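Local coordinates for putative uncharacterized protein (Chaetomium thermophilum, PDB 4XRI), which serves as a nuclear transport receptor of the importin-beta family, carrying protein cargo into the nucleus and probably binding a small GTPase, at residues G151-K156 against E197-V202; A205-L210 against Q232-A237; L259-M264 against Y322-V327; P422-M427 against Y440-I445; R444-C449 against M485-R490. The protein carries 2 engineered substitutions. All coordinates share one frame; numbering follows the deposited sequence.

Contact 1 of 5, residues G151-K156 against E197-V202; sequences GGQHQK and EPNNEV. With SO4 (sulfate ion), chain I.
V202 fits its CG2 methyl against the first turn of the facing helix, 3.9 Å from the carbonyl O of Q153 and 4.0 Å from CB of K156; this is the close, largely apolar part of the contact. Toward the surface the contact becomes polar. The side chains of Q153 and N199 cross at about a right angle, their amide planes turned 71° apart, and N199 ND2 gives OE1 of Q153 a short bond of 2.6 Å, arriving from above the carbonyl plane. Both side chains start anti to their backbone nitrogens (chi1 173° in Q153, -156° in N199), which brings the two amides together. N199 is also the N-cap of helix 200-212: its OD1 takes a weak capping bond from E201 N. The contact thus ties the starts of helices 153-168 and 200-212 in the all-helical HEAT-repeat solenoid. Replacing Q153 by a leucine would probably leave N199 ND2 without this acceptor and its amide freer to turn. The outer side is looser. There the extended K156 chain runs past V202 to a long salt bridge, NZ to E197 OE1 at 3.6 Å, and a water lies between the same groups, 2.6 Å from K156 NZ and 2.7 Å from E197 OE2. E197 OE2 also takes N199 N. H154 donates from NE2 to O1 of a sulfate, 2.9 Å away, which S114 holds as well.

Contact 2 of 5, residues A205-L210 against Q232-A237; sequences AAITAL and QVVCEA
L210 points its side chain from helix 200-212 toward V233 and V234 of helix 224-238. With CG anti to the backbone N (chi1 174°), the CB-CG bond carries the branch across the gap, and the touching is left to the CD2 methyl. CD2 lies 3.8 Å from CG2 of V234, the two side chains crossing at a slant, and 4.0 Å from CG1 of V233, which it meets tip to tip. One turn earlier, I207 reaches over with its terminal methyl: CD1 comes within 4.1 Å of CB of A237 and 4.3 Å of CG2 of V234. V234 CG2 is therefore touched by both L210 and I207. These two short helical segments of the HEAT-repeat solenoid run more antiparallel than parallel, at 130°, with their axes no nearer than 11.4 Å, so only methyl ends meet between the backbones. All five residues are buried, and other helices contribute to the same apolar layer. C252 of helix 243-260 touches both L210 and V234, while A249 of that helix lies on A237. From helix 182-193, V189 packs on L210 and V190 on V233.

Contact 3 of 5, residues L259-M264 against Y322-V327; sequences LYYEHM and YNFARV
An aromatic cluster joins the short 3-10 turn that follows helix 243-260 to the start of helix 324-340, with Y261 of the turn set against Y322 and F324. The rings of Y261 and Y322 lie nearly parallel, 18° apart, but offset so strongly that little of one ring lies over the other; the nearest carbons are Y261 CE2 and Y322 CD2 at 3.7 Å. F324 meets the CE1 side of the Y261 ring obliquely, CD2 to CE1 at 3.6 Å, and its CE2 also touches CB of M264 at 4.0 Å. Two hydrogen bonds cross, both donated by Y322: its N gives an almost straight bond to Y261 OH (2.9 Å, 166°), and its OH bonds the backbone O of E262 at 2.7 Å, tilted somewhat from the carbonyl plane. Y261 CG stands anti to its nitrogen (chi1 169°), which sends the phenol across to the other segment. There its hydroxyl also bonds E302 of helix 285-310, whose carboxylate holds F324 N and A325 N as well. A phenylalanine in place of Y261 would probably keep much of the ring packing but leave Y322 N without its acceptor and E302 short of a partner. Each tyrosine hydroxyl bonds a backbone group of the facing segment, so directed bonds as well as apolar ring contacts probably hold the turn against the helix start.

Contact 4 of 5, residues P422-M427 against Y440-I445; sequences PLIAMM and YALGRI
L423 drives one methyl, CD2, into the facing helix, where it meets three residues: CD1 of I445 at 3.5 Å, tip to tip, CD2 of L442 at 3.6 Å, and CB of A441 at 4.2 Å. L423 and L442 pass alongside each other in opposite directions, so that their CD2 methyls lie side by side. The second methyl of L442, CD1, turns to M427 and rests 3.9 Å from its SD, the two side chains meeting at a slant. I424 adds a looser touch, CG1 to L442 CD2 at 4.3 Å. L442 thus has one methyl for L423 and I424 and the other for M427. What puts these groups in place is partly backbone: helix 409-425 passes into a 3-10 turn at M426 and M427, and the M427 chain, bent at chi2 and chi3, curls back toward L442. L423 CG lies anti to the backbone N (chi1 -163°), which aims the branch at the neighbouring helix. Both segments fall within a HEAT-like repeat, and the contact is that of two consecutive helices, 409-425 and 432-449, packed through their apolar sides. Further helices enclose them: V397 and F400 of helix 390-402 lie on L423, with F400 also touching I445, while L462 of helix 455-472 touches both I424 and L442, and L466 reaches M427.

Contact 5 of 5, residues R444-C449 against M485-R490; sequences RITEAC and MNIAER
Helices 432-449 and 477-490 run side by side here, their local axes 8.7 Å apart and inclined by 24°, with the CA atoms of E447 and N486 5.7 Å from each other. At that separation the T446 methyl fits directly against the facing backbone. This CG2, placed anti to its own nitrogen, presses on backbone and side chain together: it lies 3.6 Å from both the backbone N and CG1 of I487, and 3.8 Å from CB of N486. T446 OG1 is turned to L442 O of its own helix, which satisfies it. Such near-parallel pairing of helices is what the stacking of layers in a HEAT-repeat solenoid produces, and L462 of helix 455-472 closes the apolar side against T446 and I487. On the other side E447 sets its CB 3.8 Å from ND2 of N486. R490, bent at chi2, lays its CG alongside T446 O and spreads its guanidinium so that the backbone O of E447 lies over one face, nearest to NH2 at 3.5 Å. The E447 carboxylate stays apart, OE1 being 5.6 Å from R490 NH2, so any attraction between the two charges is probably weak.

Overall arrangement
The five contacts follow one another along the HEAT-repeat solenoid. Contacts 1 and 2 share helix 200-212, centres 14 Å apart; contact 3, whose first segment lies on helix 243-260, is 21 Å from contact 2 between centres. Contacts 4 and 5 form a second pair, centres 12 Å apart, sharing R444 and I445 and touching where G443 O comes 3.0 Å from N486 ND2. Contact 3 stands between the two pairs, its centre 34 Å from that of contact 4, while the centres of contacts 1 and 5 are 57 Å apart. A sulfate, probably from the crystallisation liquor, binds H154 in contact 1, and the side chain of Y322 in contact 3 is about 5 Å from a bound sulfate.

Contact 1 of 5, residues G151-K156 against E197-V202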
# COMPACT_ATOMS: atom_id res chain seq x y z
N GLY A 151 36.30 -0.79 26.38
CA GLY A 151 35.92 -2.12 26.82
C GLY A 151 36.67 -3.25 26.15
O GLY A 151 37.42 -3.05 25.18
N GLY A 152 36.48 -4.46 26.67
CA GLY A 152 36.91 -5.66 25.98
C GLY A 152 36.06 -5.79 24.73
O GLY A 152 35.09 -5.05 24.58
N GLN A 153 36.41 -6.73 23.86
CA GLN A 153 35.73 -6.86 22.57
C GLN A 153 34.21 -6.85 22.67
O GLN A 153 33.54 -6.03 22.04
CB GLN A 153 36.18 -8.13 21.85
CG GLN A 153 35.39 -8.40 20.58
CD GLN A 153 35.73 -9.73 19.96
OE1 GLN A 153 36.90 -10.07 19.78
NE2 GLN A 153 34.70 -10.50 19.62
N HIS A 154 33.67 -7.76 23.47
CA HIS A 154 32.22 -7.91 23.57
C HIS A 154 31.54 -6.74 24.26
O HIS A 154 30.43 -6.35 23.88
CB HIS A 154 31.86 -9.22 24.27
CG HIS A 154 31.86 -10.41 23.37
ND1 HIS A 154 33.02 -11.03 22.95
CD2 HIS A 154 30.84 -11.09 22.79
CE1 HIS A 154 32.71 -12.04 22.16
NE2 HIS A 154 31.39 -12.10 22.05
N GLN A 155 32.19 -6.16 25.27
CA GLN A 155 31.63 -4.98 25.91
C GLN A 155 31.55 -3.84 24.91
O GLN A 155 30.59 -3.07 24.92
CB GLN A 155 32.44 -4.55 27.14
CG GLN A 155 31.84 -3.32 27.81
CD GLN A 155 32.49 -2.96 29.13
OE1 GLN A 155 33.71 -2.84 29.23
NE2 GLN A 155 31.67 -2.79 30.16
N LYS A 156 32.55 -3.74 24.05
CA LYS A 156 32.54 -2.75 22.98
C LYS A 156 31.39 -2.99 22.01
O LYS A 156 30.59 -2.10 21.75
CB LYS A 156 33.87 -2.75 22.22
CG LYS A 156 34.97 -1.95 22.87
CD LYS A 156 36.15 -1.79 21.92
CE LYS A 156 37.19 -0.82 22.46
NZ LYS A 156 38.20 -0.46 21.43
N GLU A 197 40.92 0.11 13.94
CA GLU A 197 40.37 -0.80 14.94
C GLU A 197 40.72 -2.23 14.57
O GLU A 197 40.25 -2.74 13.55
CB GLU A 197 38.85 -0.63 15.07
CG GLU A 197 38.16 -1.75 15.83
CD GLU A 197 38.63 -1.86 17.26
OE1 GLU A 197 38.80 -0.81 17.92
OE2 GLU A 197 38.82 -3.00 17.74
N PRO A 198 41.55 -2.89 15.40
CA PRO A 198 42.08 -4.23 15.11
C PRO A 198 41.00 -5.31 15.05
O PRO A 198 41.13 -6.27 14.30
CB PRO A 198 43.04 -4.49 16.27
CG PRO A 198 42.51 -3.64 17.38
CD PRO A 198 41.99 -2.40 16.72
N ASN A 199 39.94 -5.14 15.84
CA ASN A 199 38.91 -6.15 15.99
C ASN A 199 37.77 -5.97 14.98
O ASN A 199 37.09 -4.94 14.98
CB ASN A 199 38.37 -6.13 17.42
CG ASN A 199 37.75 -7.45 17.82
OD1 ASN A 199 36.82 -7.94 17.19
ND2 ASN A 199 38.28 -8.05 18.89
N ASN A 200 37.56 -6.98 14.15
CA ASN A 200 36.54 -6.93 13.11
C ASN A 200 35.12 -6.99 13.66
O ASN A 200 34.19 -6.43 13.08
CB ASN A 200 36.74 -8.06 12.10
CG ASN A 200 37.88 -7.78 11.14
OD1 ASN A 200 38.31 -6.64 10.98
ND2 ASN A 200 38.38 -8.83 10.50
N GLU A 201 34.95 -7.67 14.79
CA GLU A 201 33.66 -7.75 15.45
C GLU A 201 33.22 -6.37 15.92
O GLU A 201 32.07 -5.99 15.78
CB GLU A 201 33.71 -8.72 16.64
CG GLU A 201 34.47 -10.00 16.37
CD GLU A 201 33.79 -10.89 15.35
OE1 GLU A 201 32.54 -10.83 15.24
OE2 GLU A 201 34.49 -11.66 14.66
N VAL A 202 34.18 -5.63 16.48
CA VAL A 202 33.95 -4.27 16.94
C VAL A 202 33.60 -3.36 15.78
O VAL A 202 32.67 -2.56 15.86
CB VAL A 202 35.19 -3.73 17.69
CG1 VAL A 202 35.05 -2.23 17.94
CG2 VAL A 202 35.39 -4.48 19.00
S SO4 I . 31.43 -14.88 19.76
O1 SO4 I . 30.80 -14.79 21.08
O2 SO4 I . 30.52 -15.55 18.84
O3 SO4 I . 31.73 -13.54 19.27
O4 SO4 I . 32.67 -15.65 19.87
O HOH W 1 39.12 -2.70 20.39

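Contact 2 of 5, residues A205-L210 against Q232-A237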
# COMPACT_ATOMS: atom_id res chain seq x y z
N ALA A 205 30.04 -3.96 14.56
CA ALA A 205 29.10 -3.42 15.52
C ALA A 205 29.05 -1.90 15.42
O ALA A 205 27.99 -1.29 15.53
CB ALA A 205 29.48 -3.84 16.93
N ALA A 206 30.22 -1.30 15.18
CA ALA A 206 30.33 0.16 15.11
C ALA A 206 29.70 0.73 13.85
O ALA A 206 28.99 1.73 13.91
CB ALA A 206 31.79 0.56 15.19
N ILE A 207 29.95 0.09 12.71
CA ILE A 207 29.40 0.57 11.45
C ILE A 207 27.89 0.38 11.42
O ILE A 207 27.16 1.19 10.85
CB ILE A 207 30.06 -0.13 10.23
CG1 ILE A 207 29.74 0.63 8.94
CG2 ILE A 207 29.66 -1.59 10.13
CD1 ILE A 207 30.41 1.97 8.83
N THR A 208 27.42 -0.67 12.08
CA THR A 208 25.99 -0.94 12.20
C THR A 208 25.33 0.12 13.07
O THR A 208 24.25 0.62 12.76
CB THR A 208 25.71 -2.33 12.79
OG1 THR A 208 26.39 -3.33 12.02
CG2 THR A 208 24.22 -2.63 12.80
N ALA A 209 26.01 0.45 14.16
CA ALA A 209 25.51 1.46 15.10
C ALA A 209 25.46 2.83 14.44
O ALA A 209 24.54 3.61 14.68
CB ALA A 209 26.38 1.50 16.34
N LEU A 210 26.46 3.12 13.60
CA LEU A 210 26.49 4.36 12.84
C LEU A 210 25.28 4.45 11.92
O LEU A 210 24.63 5.49 11.83
CB LEU A 210 27.79 4.48 12.04
CG LEU A 210 27.88 5.68 11.09
CD1 LEU A 210 27.66 6.98 11.84
CD2 LEU A 210 29.23 5.69 10.37
N GLN A 232 33.92 9.40 5.18
CA GLN A 232 35.25 8.82 5.05
C GLN A 232 35.30 7.40 5.63
O GLN A 232 35.80 6.49 4.98
CB GLN A 232 36.30 9.69 5.74
CG GLN A 232 37.75 9.27 5.48
CD GLN A 232 38.22 8.17 6.42
OE1 GLN A 232 37.79 8.09 7.57
NE2 GLN A 232 39.09 7.30 5.92
N VAL A 233 34.76 7.23 6.83
CA VAL A 233 34.81 5.94 7.50
C VAL A 233 33.87 4.93 6.82
O VAL A 233 34.16 3.74 6.79
CB VAL A 233 34.45 6.06 9.01
CG1 VAL A 233 32.97 6.30 9.22
CG2 VAL A 233 34.89 4.81 9.75
N VAL A 234 32.77 5.42 6.26
CA VAL A 234 31.82 4.53 5.59
C VAL A 234 32.42 4.00 4.29
O VAL A 234 32.35 2.81 4.00
CB VAL A 234 30.48 5.24 5.29
CG1 VAL A 234 29.62 4.37 4.39
CG2 VAL A 234 29.74 5.56 6.58
N CYS A 235 33.01 4.91 3.52
CA CYS A 235 33.64 4.55 2.25
C CYS A 235 34.79 3.57 2.48
O CYS A 235 34.98 2.62 1.72
CB CYS A 235 34.14 5.80 1.53
SG CYS A 235 32.83 6.84 0.84
N GLU A 236 35.55 3.83 3.54
CA GLU A 236 36.66 2.97 3.95
C GLU A 236 36.18 1.56 4.27
O GLU A 236 36.80 0.57 3.89
CB GLU A 236 37.37 3.58 5.16
CG GLU A 236 38.46 2.71 5.77
CD GLU A 236 39.15 3.39 6.95
OE1 GLU A 236 40.12 4.14 6.72
OE2 GLU A 236 38.72 3.17 8.10
N ALA A 237 35.05 1.49 4.97
CA ALA A 237 34.50 0.23 5.45
C ALA A 237 33.91 -0.61 4.32
O ALA A 237 33.82 -1.84 4.44
CB ALA A 237 33.45 0.49 6.52

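Contact 3 of 5, residues L259-M264 against Y322-V327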
# COMPACT_ATOMS: atom_id res chain seq x y z
N LEU A 259 18.41 9.34 2.96
CA LEU A 259 18.16 10.49 3.83
C LEU A 259 18.80 11.78 3.31
O LEU A 259 18.23 12.86 3.48
CB LEU A 259 18.69 10.21 5.24
CG LEU A 259 17.92 9.22 6.12
CD1 LEU A 259 18.83 8.72 7.23
CD2 LEU A 259 16.68 9.88 6.70
N TYR A 260 19.96 11.67 2.69
CA TYR A 260 20.75 12.86 2.39
C TYR A 260 21.21 12.95 0.95
O TYR A 260 22.33 13.38 0.68
CB TYR A 260 21.96 12.91 3.32
CG TYR A 260 21.59 12.76 4.77
CD1 TYR A 260 20.78 13.69 5.39
CD2 TYR A 260 22.04 11.68 5.52
CE1 TYR A 260 20.42 13.56 6.72
CE2 TYR A 260 21.69 11.54 6.85
CZ TYR A 260 20.88 12.48 7.45
OH TYR A 260 20.53 12.35 8.77
N TYR A 261 20.33 12.57 0.03
CA TYR A 261 20.61 12.64 -1.41
C TYR A 261 21.20 13.99 -1.81
O TYR A 261 22.17 14.05 -2.57
CB TYR A 261 19.32 12.39 -2.20
CG TYR A 261 19.44 12.69 -3.68
CD1 TYR A 261 19.78 11.70 -4.58
CD2 TYR A 261 19.20 13.97 -4.18
CE1 TYR A 261 19.88 11.96 -5.93
CE2 TYR A 261 19.30 14.25 -5.52
CZ TYR A 261 19.64 13.24 -6.40
OH TYR A 261 19.75 13.51 -7.74
N GLU A 262 20.62 15.06 -1.28
CA GLU A 262 21.00 16.42 -1.65
C GLU A 262 22.46 16.75 -1.31
O GLU A 262 23.02 17.70 -1.86
CB GLU A 262 20.08 17.42 -0.96
CG GLU A 262 20.16 17.42 0.56
CD GLU A 262 19.22 18.42 1.19
OE1 GLU A 262 18.63 19.24 0.45
OE2 GLU A 262 19.06 18.39 2.43
N HIS A 263 23.06 15.98 -0.42
CA HIS A 263 24.44 16.24 -0.00
C HIS A 263 25.46 15.31 -0.67
O HIS A 263 26.64 15.34 -0.33
CB HIS A 263 24.58 16.10 1.52
CG HIS A 263 23.75 17.07 2.30
ND1 HIS A 263 24.07 18.40 2.41
CD2 HIS A 263 22.64 16.88 3.05
CE1 HIS A 263 23.18 19.01 3.17
NE2 HIS A 263 22.30 18.11 3.57
N MET A 264 25.02 14.52 -1.64
CA MET A 264 25.83 13.38 -2.09
C MET A 264 26.67 13.61 -3.34
O MET A 264 27.48 12.74 -3.70
CB MET A 264 24.91 12.18 -2.33
CG MET A 264 24.41 11.52 -1.06
SD MET A 264 25.75 10.94 -0.01
CE MET A 264 25.79 12.21 1.25
N TYR A 322 20.70 15.73 -9.43
CA TYR A 322 22.08 15.61 -9.90
C TYR A 322 22.26 14.61 -11.03
O TYR A 322 23.38 14.42 -11.51
CB TYR A 322 22.99 15.22 -8.73
CG TYR A 322 22.91 16.16 -7.55
CD1 TYR A 322 23.07 17.53 -7.72
CD2 TYR A 322 22.68 15.68 -6.27
CE1 TYR A 322 22.99 18.40 -6.64
CE2 TYR A 322 22.61 16.53 -5.19
CZ TYR A 322 22.77 17.89 -5.37
OH TYR A 322 22.69 18.73 -4.29
N ASN A 323 21.18 13.96 -11.43
CA ASN A 323 21.22 12.98 -12.52
C ASN A 323 22.24 11.87 -12.31
O ASN A 323 22.95 11.48 -13.24
CB ASN A 323 21.51 13.68 -13.85
CG ASN A 323 20.32 13.69 -14.79
OD1 ASN A 323 19.53 12.74 -14.81
ND2 ASN A 323 20.18 14.76 -15.56
N PHE A 324 22.32 11.36 -11.08
CA PHE A 324 23.28 10.31 -10.74
C PHE A 324 23.12 9.08 -11.62
O PHE A 324 24.10 8.57 -12.18
CB PHE A 324 23.12 9.90 -9.27
CG PHE A 324 23.66 10.91 -8.30
CD1 PHE A 324 24.69 11.77 -8.66
CD2 PHE A 324 23.14 11.01 -7.03
CE1 PHE A 324 25.18 12.70 -7.77
CE2 PHE A 324 23.62 11.94 -6.13
CZ PHE A 324 24.65 12.78 -6.50
N ALA A 325 21.89 8.60 -11.74
CA ALA A 325 21.59 7.39 -12.51
C ALA A 325 21.93 7.56 -13.98
O ALA A 325 22.50 6.66 -14.60
CB ALA A 325 20.12 7.02 -12.35
N ARG A 326 21.60 8.72 -14.53
CA ARG A 326 21.88 9.03 -15.93
C ARG A 326 23.38 8.96 -16.22
O ARG A 326 23.81 8.30 -17.16
CB ARG A 326 21.33 10.41 -16.29
CG ARG A 326 21.46 10.78 -17.76
CD ARG A 326 20.97 12.20 -18.01
NE ARG A 326 20.99 12.54 -19.43
CZ ARG A 326 22.07 12.97 -20.08
NH1 ARG A 326 23.22 13.10 -19.44
NH2 ARG A 326 21.99 13.26 -21.37
N VAL A 327 24.15 9.65 -15.39
CA VAL A 327 25.61 9.65 -15.50
C VAL A 327 26.19 8.25 -15.35
O VAL A 327 27.13 7.88 -16.05
CB VAL A 327 26.24 10.59 -14.45
CG1 VAL A 327 27.76 10.44 -14.41
CG2 VAL A 327 25.85 12.04 -14.72

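Contact 4 of 5, residues P422-M427 against Y440-I445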
# COMPACT_ATOMS: atom_id res chain seq x y z
N PRO A 422 10.35 -11.55 -33.08
CA PRO A 422 11.31 -12.43 -32.40
C PRO A 422 10.90 -12.78 -30.97
O PRO A 422 11.10 -13.91 -30.54
CB PRO A 422 12.60 -11.60 -32.40
CG PRO A 422 12.46 -10.69 -33.55
CD PRO A 422 11.01 -10.34 -33.59
N LEU A 423 10.32 -11.82 -30.26
CA LEU A 423 9.90 -12.06 -28.88
C LEU A 423 8.74 -13.05 -28.83
O LEU A 423 8.67 -13.88 -27.92
CB LEU A 423 9.50 -10.75 -28.20
CG LEU A 423 9.45 -10.83 -26.67
CD1 LEU A 423 10.82 -11.14 -26.12
CD2 LEU A 423 8.92 -9.54 -26.07
N ILE A 424 7.84 -12.96 -29.80
CA ILE A 424 6.73 -13.90 -29.88
C ILE A 424 7.25 -15.31 -30.14
O ILE A 424 6.74 -16.29 -29.59
CB ILE A 424 5.73 -13.50 -30.98
CG1 ILE A 424 4.99 -12.23 -30.58
CG2 ILE A 424 4.73 -14.62 -31.23
CD1 ILE A 424 4.03 -11.73 -31.63
N ALA A 425 8.29 -15.40 -30.96
CA ALA A 425 8.90 -16.69 -31.27
C ALA A 425 9.53 -17.31 -30.03
O ALA A 425 9.63 -18.54 -29.92
CB ALA A 425 9.94 -16.52 -32.37
N MET A 426 9.94 -16.47 -29.09
CA MET A 426 10.58 -16.92 -27.86
C MET A 426 9.61 -17.71 -26.98
O MET A 426 10.03 -18.36 -26.02
CB MET A 426 11.14 -15.73 -27.08
CG MET A 426 12.43 -16.01 -26.33
SD MET A 426 13.84 -16.14 -27.43
CE MET A 426 13.46 -14.83 -28.60
N MET A 427 8.32 -17.64 -27.30
CA MET A 427 7.30 -18.37 -26.56
C MET A 427 7.40 -19.87 -26.79
O MET A 427 6.79 -20.66 -26.07
CB MET A 427 5.91 -17.86 -26.94
CG MET A 427 5.63 -16.43 -26.50
SD MET A 427 5.29 -16.30 -24.74
CE MET A 427 3.64 -17.01 -24.66
N TYR A 440 5.70 -12.37 -19.76
CA TYR A 440 5.67 -11.18 -18.92
C TYR A 440 6.18 -9.96 -19.66
O TYR A 440 5.64 -8.86 -19.53
CB TYR A 440 6.49 -11.40 -17.65
CG TYR A 440 6.35 -10.30 -16.62
CD1 TYR A 440 5.29 -10.31 -15.72
CD2 TYR A 440 7.27 -9.27 -16.55
CE1 TYR A 440 5.16 -9.31 -14.77
CE2 TYR A 440 7.14 -8.27 -15.60
CZ TYR A 440 6.08 -8.29 -14.72
OH TYR A 440 5.95 -7.30 -13.78
N ALA A 441 7.24 -10.16 -20.45
CA ALA A 441 7.82 -9.09 -21.24
C ALA A 441 6.83 -8.59 -22.29
O ALA A 441 6.77 -7.40 -22.57
CB ALA A 441 9.11 -9.56 -21.91
N LEU A 442 6.06 -9.52 -22.85
CA LEU A 442 5.02 -9.17 -23.81
C LEU A 442 3.91 -8.36 -23.15
O LEU A 442 3.30 -7.50 -23.77
CB LEU A 442 4.45 -10.43 -24.46
CG LEU A 442 5.36 -11.11 -25.49
CD1 LEU A 442 4.88 -12.52 -25.80
CD2 LEU A 442 5.43 -10.28 -26.76
N GLY A 443 3.66 -8.65 -21.87
CA GLY A 443 2.69 -7.90 -21.10
C GLY A 443 3.19 -6.50 -20.83
O GLY A 443 2.45 -5.53 -20.96
N ARG A 444 4.46 -6.40 -20.44
CA ARG A 444 5.12 -5.11 -20.25
C ARG A 444 5.05 -4.28 -21.53
O ARG A 444 4.78 -3.08 -21.48
CB ARG A 444 6.58 -5.30 -19.82
CG ARG A 444 6.76 -5.83 -18.41
CD ARG A 444 6.67 -4.71 -17.38
NE ARG A 444 7.81 -3.80 -17.47
CZ ARG A 444 8.02 -2.78 -16.64
NH1 ARG A 444 7.17 -2.54 -15.66
NH2 ARG A 444 9.09 -2.01 -16.79
N ILE A 445 5.28 -4.93 -22.66
CA ILE A 445 5.27 -4.26 -23.96
C ILE A 445 3.89 -3.73 -24.31
O ILE A 445 3.74 -2.56 -24.67
CB ILE A 445 5.75 -5.21 -25.07
CG1 ILE A 445 7.27 -5.37 -25.01
CG2 ILE A 445 5.33 -4.69 -26.44
CD1 ILE A 445 7.83 -6.18 -26.14

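Contact 5 of 5, residues R444-C449 against M485-R490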
# COMPACT_ATOMS: atom_id res chain seq x y z
N ARG A 444 4.46 -6.40 -20.44
CA ARG A 444 5.12 -5.11 -20.25
C ARG A 444 5.05 -4.28 -21.53
O ARG A 444 4.78 -3.08 -21.48
CB ARG A 444 6.58 -5.30 -19.82
CG ARG A 444 6.76 -5.83 -18.41
CD ARG A 444 6.67 -4.71 -17.38
NE ARG A 444 7.81 -3.80 -17.47
CZ ARG A 444 8.02 -2.78 -16.64
NH1 ARG A 444 7.17 -2.54 -15.66
NH2 ARG A 444 9.09 -2.01 -16.79
N ILE A 445 5.28 -4.93 -22.66
CA ILE A 445 5.27 -4.26 -23.96
C ILE A 445 3.89 -3.73 -24.31
O ILE A 445 3.74 -2.56 -24.67
CB ILE A 445 5.75 -5.21 -25.07
CG1 ILE A 445 7.27 -5.37 -25.01
CG2 ILE A 445 5.33 -4.69 -26.44
CD1 ILE A 445 7.83 -6.18 -26.14
N THR A 446 2.88 -4.59 -24.21
CA THR A 446 1.50 -4.20 -24.47
C THR A 446 1.08 -3.04 -23.58
O THR A 446 0.48 -2.07 -24.03
CB THR A 446 0.52 -5.37 -24.26
OG1 THR A 446 0.85 -6.44 -25.16
CG2 THR A 446 -0.91 -4.92 -24.50
N GLU A 447 1.42 -3.15 -22.30
CA GLU A 447 1.04 -2.16 -21.29
C GLU A 447 1.63 -0.79 -21.59
O GLU A 447 0.93 0.22 -21.52
CB GLU A 447 1.49 -2.63 -19.91
CG GLU A 447 1.11 -1.70 -18.77
CD GLU A 447 1.61 -2.20 -17.43
OE1 GLU A 447 0.81 -2.25 -16.48
OE2 GLU A 447 2.81 -2.55 -17.34
N ALA A 448 2.91 -0.76 -21.93
CA ALA A 448 3.62 0.49 -22.12
C ALA A 448 3.53 1.01 -23.55
O ALA A 448 3.51 2.22 -23.78
CB ALA A 448 5.08 0.33 -21.71
N CYS A 449 3.49 0.10 -24.52
CA CYS A 449 3.57 0.50 -25.92
C CYS A 449 2.63 -0.26 -26.84
O CYS A 449 3.05 -0.75 -27.89
CB CYS A 449 5.01 0.34 -26.43
SG CYS A 449 6.27 1.16 -25.43
N MET A 485 -4.76 -9.67 -20.28
CA MET A 485 -5.57 -8.61 -19.69
C MET A 485 -5.17 -7.24 -20.23
O MET A 485 -6.03 -6.43 -20.59
CB MET A 485 -5.44 -8.62 -18.16
CG MET A 485 -6.28 -9.69 -17.47
SD MET A 485 -6.42 -9.38 -15.71
CE MET A 485 -4.71 -9.49 -15.20
N ASN A 486 -3.86 -6.99 -20.27
CA ASN A 486 -3.31 -5.76 -20.85
C ASN A 486 -3.83 -5.53 -22.27
O ASN A 486 -4.26 -4.43 -22.61
CB ASN A 486 -1.78 -5.81 -20.86
CG ASN A 486 -1.18 -5.52 -19.50
OD1 ASN A 486 -1.76 -4.79 -18.70
ND2 ASN A 486 -0.01 -6.07 -19.25
N ILE A 487 -3.77 -6.57 -23.09
CA ILE A 487 -4.22 -6.52 -24.47
C ILE A 487 -5.70 -6.17 -24.58
O ILE A 487 -6.10 -5.33 -25.39
CB ILE A 487 -3.96 -7.86 -25.18
CG1 ILE A 487 -2.46 -8.09 -25.32
CG2 ILE A 487 -4.64 -7.89 -26.54
CD1 ILE A 487 -2.11 -9.51 -25.65
N ALA A 488 -6.52 -6.84 -23.76
CA ALA A 488 -7.95 -6.57 -23.73
C ALA A 488 -8.23 -5.12 -23.34
O ALA A 488 -9.15 -4.49 -23.87
CB ALA A 488 -8.64 -7.52 -22.76
N GLU A 489 -7.42 -4.59 -22.43
CA GLU A 489 -7.56 -3.21 -21.98
C GLU A 489 -7.14 -2.21 -23.06
O GLU A 489 -7.76 -1.16 -23.23
CB GLU A 489 -6.74 -2.97 -20.72
CG GLU A 489 -7.31 -3.62 -19.47
CD GLU A 489 -6.36 -3.53 -18.28
OE1 GLU A 489 -5.29 -2.90 -18.42
OE2 GLU A 489 -6.69 -4.09 -17.21
N ARG A 490 -6.08 -2.55 -23.80
CA ARG A 490 -5.49 -1.64 -24.77
C ARG A 490 -6.17 -1.67 -26.14
O ARG A 490 -6.12 -0.70 -26.88
CB ARG A 490 -4.00 -1.94 -24.93
CG ARG A 490 -3.18 -1.75 -23.67
CD ARG A 490 -3.19 -0.31 -23.21
NE ARG A 490 -2.74 -0.19 -21.82
CZ ARG A 490 -2.54 0.97 -21.21
NH1 ARG A 490 -2.74 2.11 -21.85
NH2 ARG A 490 -2.13 0.99 -19.94